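Side-chain contacts in glutamyl endopeptidase (PDB 6PYM), which probably cleaves peptide bonds on the carbonyl side of glutamate and aspartate, as a secreted serine protease of the S1B family: residues A[69-72]-A[73-76]; A[100-103]-A[104-108]. The protein carries 1 engineered substitution. All coordinates share one frame; numbering follows the deposited sequence.

Contact 1 (A[69-72]-A[73-76])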
# COMPACT_ATOMS: atom_id res chain seq x y z
N ALA A 69 -1.41 -11.77 1.52
CA ALA A 69 -0.39 -12.79 1.33
C ALA A 69 0.36 -13.01 2.64
O ALA A 69 0.69 -12.06 3.35
CB ALA A 69 0.59 -12.36 0.25
N LYS A 70 0.61 -14.28 2.95
CA LYS A 70 1.27 -14.66 4.20
C LYS A 70 2.69 -15.16 4.00
O LYS A 70 3.56 -14.88 4.83
CB LYS A 70 0.45 -15.70 4.96
CG LYS A 70 1.06 -16.06 6.31
CD LYS A 70 0.18 -16.98 7.11
CE LYS A 70 0.83 -17.32 8.43
NZ LYS A 70 2.16 -17.97 8.26
N ASN A 71 2.93 -15.91 2.92
CA ASN A 71 4.27 -16.26 2.46
C ASN A 71 4.15 -16.74 1.02
O ASN A 71 3.06 -16.79 0.46
CB ASN A 71 4.97 -17.27 3.39
CG ASN A 71 4.22 -18.59 3.50
OD1 ASN A 71 4.06 -19.31 2.52
ND2 ASN A 71 3.79 -18.92 4.71
N GLU A 72 5.30 -17.11 0.43
CA GLU A 72 5.37 -17.48 -0.98
C GLU A 72 4.51 -18.70 -1.31
O GLU A 72 4.12 -18.87 -2.48
CB GLU A 72 6.83 -17.76 -1.33
CG GLU A 72 7.13 -17.96 -2.81
CD GLU A 72 8.62 -18.17 -3.07
OE1 GLU A 72 9.38 -18.37 -2.10
OE2 GLU A 72 9.02 -18.12 -4.25
N ASN A 73 4.20 -19.54 -0.33
CA ASN A 73 3.39 -20.73 -0.52
C ASN A 73 2.03 -20.61 0.16
O ASN A 73 1.36 -21.63 0.37
CB ASN A 73 4.13 -21.97 -0.02
CG ASN A 73 5.49 -22.13 -0.65
OD1 ASN A 73 6.51 -22.16 0.04
ND2 ASN A 73 5.52 -22.22 -1.97
N ASP A 74 1.61 -19.39 0.51
CA ASP A 74 0.39 -19.20 1.30
C ASP A 74 -0.22 -17.86 0.89
O ASP A 74 0.06 -16.81 1.49
CB ASP A 74 0.68 -19.25 2.79
CG ASP A 74 -0.58 -19.33 3.63
OD1 ASP A 74 -1.67 -19.03 3.12
OD2 ASP A 74 -0.48 -19.70 4.83
N TYR A 75 -1.09 -17.91 -0.12
CA TYR A 75 -1.86 -16.77 -0.58
C TYR A 75 -3.31 -17.11 -0.26
O TYR A 75 -4.04 -17.65 -1.10
CB TYR A 75 -1.67 -16.61 -2.09
CG TYR A 75 -0.25 -16.29 -2.50
CD1 TYR A 75 0.38 -15.13 -2.04
CD2 TYR A 75 0.45 -17.11 -3.36
CE1 TYR A 75 1.67 -14.81 -2.43
CE2 TYR A 75 1.76 -16.80 -3.75
CZ TYR A 75 2.35 -15.65 -3.28
OH TYR A 75 3.64 -15.32 -3.66
N PRO A 76 -3.78 -16.82 0.96
CA PRO A 76 -5.11 -17.31 1.36
C PRO A 76 -6.24 -16.76 0.51
O PRO A 76 -7.28 -17.41 0.36
CB PRO A 76 -5.23 -16.88 2.82
CG PRO A 76 -4.27 -15.73 2.95
CD PRO A 76 -3.12 -16.07 2.04
O HOH W 1 1.53 -20.26 6.29

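Contact 2 (A[100-103]-A[104-108])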
# COMPACT_ATOMS: atom_id res chain seq x y z
N SER A 100 -8.93 -7.35 -12.28
CA SER A 100 -10.05 -8.17 -12.72
C SER A 100 -10.55 -9.03 -11.56
O SER A 100 -9.83 -9.27 -10.59
CB SER A 100 -9.59 -9.08 -13.85
OG SER A 100 -9.21 -8.34 -14.99
N PRO A 101 -11.79 -9.52 -11.65
CA PRO A 101 -12.24 -10.55 -10.70
C PRO A 101 -11.38 -11.80 -10.84
O PRO A 101 -10.69 -11.99 -11.84
CB PRO A 101 -13.68 -10.83 -11.13
CG PRO A 101 -14.09 -9.68 -11.99
CD PRO A 101 -12.83 -9.18 -12.64
N ASN A 102 -11.43 -12.65 -9.83
CA ASN A 102 -10.62 -13.87 -9.85
C ASN A 102 -11.32 -14.98 -10.63
O ASN A 102 -12.38 -14.78 -11.24
CB ASN A 102 -10.20 -14.28 -8.44
CG ASN A 102 -11.37 -14.78 -7.59
OD1 ASN A 102 -12.48 -15.00 -8.07
ND2 ASN A 102 -11.10 -14.96 -6.30
N GLU A 103 -10.74 -16.18 -10.59
CA GLU A 103 -11.25 -17.32 -11.34
C GLU A 103 -12.62 -17.78 -10.85
O GLU A 103 -13.28 -18.56 -11.55
CB GLU A 103 -10.25 -18.49 -11.26
CG GLU A 103 -10.06 -19.06 -9.85
CD GLU A 103 -9.11 -18.24 -8.99
OE1 GLU A 103 -8.85 -18.64 -7.83
OE2 GLU A 103 -8.61 -17.19 -9.46
N HIS A 104 -13.05 -17.35 -9.67
CA HIS A 104 -14.37 -17.65 -9.15
C HIS A 104 -15.33 -16.48 -9.31
O HIS A 104 -16.39 -16.46 -8.69
CB HIS A 104 -14.28 -18.04 -7.68
CG HIS A 104 -13.33 -19.17 -7.42
ND1 HIS A 104 -12.38 -19.14 -6.42
CD2 HIS A 104 -13.17 -20.36 -8.05
CE1 HIS A 104 -11.69 -20.27 -6.43
NE2 HIS A 104 -12.15 -21.03 -7.41
N ASN A 105 -14.96 -15.49 -10.13
CA ASN A 105 -15.74 -14.28 -10.34
C ASN A 105 -15.93 -13.46 -9.07
O ASN A 105 -16.91 -12.72 -8.93
CB ASN A 105 -17.07 -14.54 -11.06
CG ASN A 105 -17.60 -13.31 -11.77
OD1 ASN A 105 -16.83 -12.48 -12.26
ND2 ASN A 105 -18.92 -13.18 -11.83
N GLN A 106 -15.01 -13.58 -8.12
CA GLN A 106 -15.03 -12.75 -6.92
C GLN A 106 -14.21 -11.50 -7.16
O GLN A 106 -13.17 -11.54 -7.83
CB GLN A 106 -14.43 -13.50 -5.73
CG GLN A 106 -15.11 -14.81 -5.39
CD GLN A 106 -14.33 -15.60 -4.37
OE1 GLN A 106 -13.14 -15.87 -4.55
NE2 GLN A 106 -14.98 -15.98 -3.28
N HIS A 107 -14.68 -10.38 -6.63
CA HIS A 107 -13.96 -9.12 -6.73
C HIS A 107 -13.07 -8.94 -5.52
O HIS A 107 -13.37 -9.44 -4.43
CB HIS A 107 -14.95 -7.97 -6.86
CG HIS A 107 -15.86 -8.10 -8.04
ND1 HIS A 107 -15.59 -7.50 -9.25
CD2 HIS A 107 -17.01 -8.79 -8.21
CE1 HIS A 107 -16.55 -7.79 -10.11
NE2 HIS A 107 -17.42 -8.58 -9.50
N ILE A 108 -11.95 -8.23 -5.70
CA ILE A 108 -10.96 -8.15 -4.63
C ILE A 108 -11.56 -7.51 -3.38
O ILE A 108 -11.26 -7.94 -2.26
CB ILE A 108 -9.68 -7.45 -5.12
CG1 ILE A 108 -8.55 -7.64 -4.11
CG2 ILE A 108 -9.91 -5.97 -5.42
CD1 ILE A 108 -7.19 -7.28 -4.66
O HOH W 2 -11.67 -7.50 -8.48

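Contact 1 (A[69-72]-A[73-76])
Asn-71 and Asp-74 meet because their first torsions turn both side chains to the same side of a tight turn. In Asn-71, CG sits between the backbone N and the carbonyl carbon (chi1 61°). This folds the amide back over the residues that follow. Asn-71 OD1 then accepts the N-H of Asn-73, 2.9 Å from Asn-73 N, in the carbonyl plane: an Asx turn. In Asp-74, CG is anti to the backbone N (chi1 -169°), and Asp-74 CB lies obliquely against the Asn-71 amide, 3.4 Å from Asn-71 OD1. The amide and carboxylate planes are steeply inclined, 74° apart. The Lys-70 chain runs past the carboxylate, with CD 3.6 Å from Asp-74 OD2. Its bent end brings NZ to a water rather than to the acid; Lys-70 NZ stays 4.7 Å from Asp-74 OD2. That water donates to OD2 and accepts from NZ and, weakly, from Asn-71 ND2.

On another side, the Tyr-75 ring lies with Asn-71 O over one face. Ala-69 CB touches its edge, 3.6 Å from Tyr-75 CD1. His-66 stacks on the ring, and Phe-24 also touches it.

Asp-74 N binds Asn-71 O at 3.0 Å, closing a type I turn. Asp-74 O takes the N-H of Lys-70, with N and O 3.0 Å apart, and a weak bond from Asn-71 N. Two residues thus face one: a classic beta bulge at the base of a type I turn, in the surface loop between strands 64-67 and 80-87 of a chymotrypsin-like barrel.

Contact 2 (A[100-103]-A[104-108])
Asn-102 and Gln-106 form the tight part of this contact. The Asn-102 amide is folded over the turn, and its OD1 is gripped by two backbone N-H groups from opposite faces of the amide plane. His-104 N and Gln-106 N each lie 2.9 Å from Asn-102 OD1. Asn-102 ND2 points to Gln-106 OE1 at 2.8 Å, in an almost perfectly straight bond (179°). It lands on a lone pair in the plane of the Gln-106 carbonyl. Both ends of the Asn-102 amide are therefore used, which fixes its rotation.

Asn-105 N reaches Asn-102 O, closing a type I turn, and Asn-102 N reaches Gln-106 O at 2.9 Å. With Asn-105 at positive phi, this fits a type I turn with a G1 bulge. The Asn-102 to His-104 bond adds an Asx turn. The loop leads from strand 95-99 to helix 108-111, where His-107 is the N-cap residue.

The outer side is looser and exposed. Chi1 of Glu-103 (65°) sets its CG over the face of the His-104 ring, 3.8 Å from the ring centroid: a CH-pi contact. The bend at chi2 carries Glu-103 OE1 over the same face near the rim, 3.6 Å from His-104 CE1, with carboxylate and ring planes 59° apart. Across the loop, the Pro-101 ring lies alongside the His-107 ring, CG to CE1 3.6 Å, while His-107 ND1 bonds to Asn-44.

Contact 1 precedes contact 2 along the chain. Their centres are 18 Å apart and their nearest atoms about 8 Å, so they do not touch. Both lie in loops that leave strands of the six-stranded antiparallel barrel. Residues 69-76 follow strand 64-67 and residues 100-108 follow strand 95-99; these strands flank 80-87 on opposite sides. A hydrogen bond from Tyr-134 OH to Ala-69 O ties contact 1 to the residue just after strand 128-133, and so joins the barrel to the seven-stranded sheet. Contact 2 leads into helix 108-111, whose Ile-108 packs on Val-65, Pro-67 and Phe-80. Both are structural, away from the predicted charge-relay residues His-51 and Asp-93 and the engineered Ala-169.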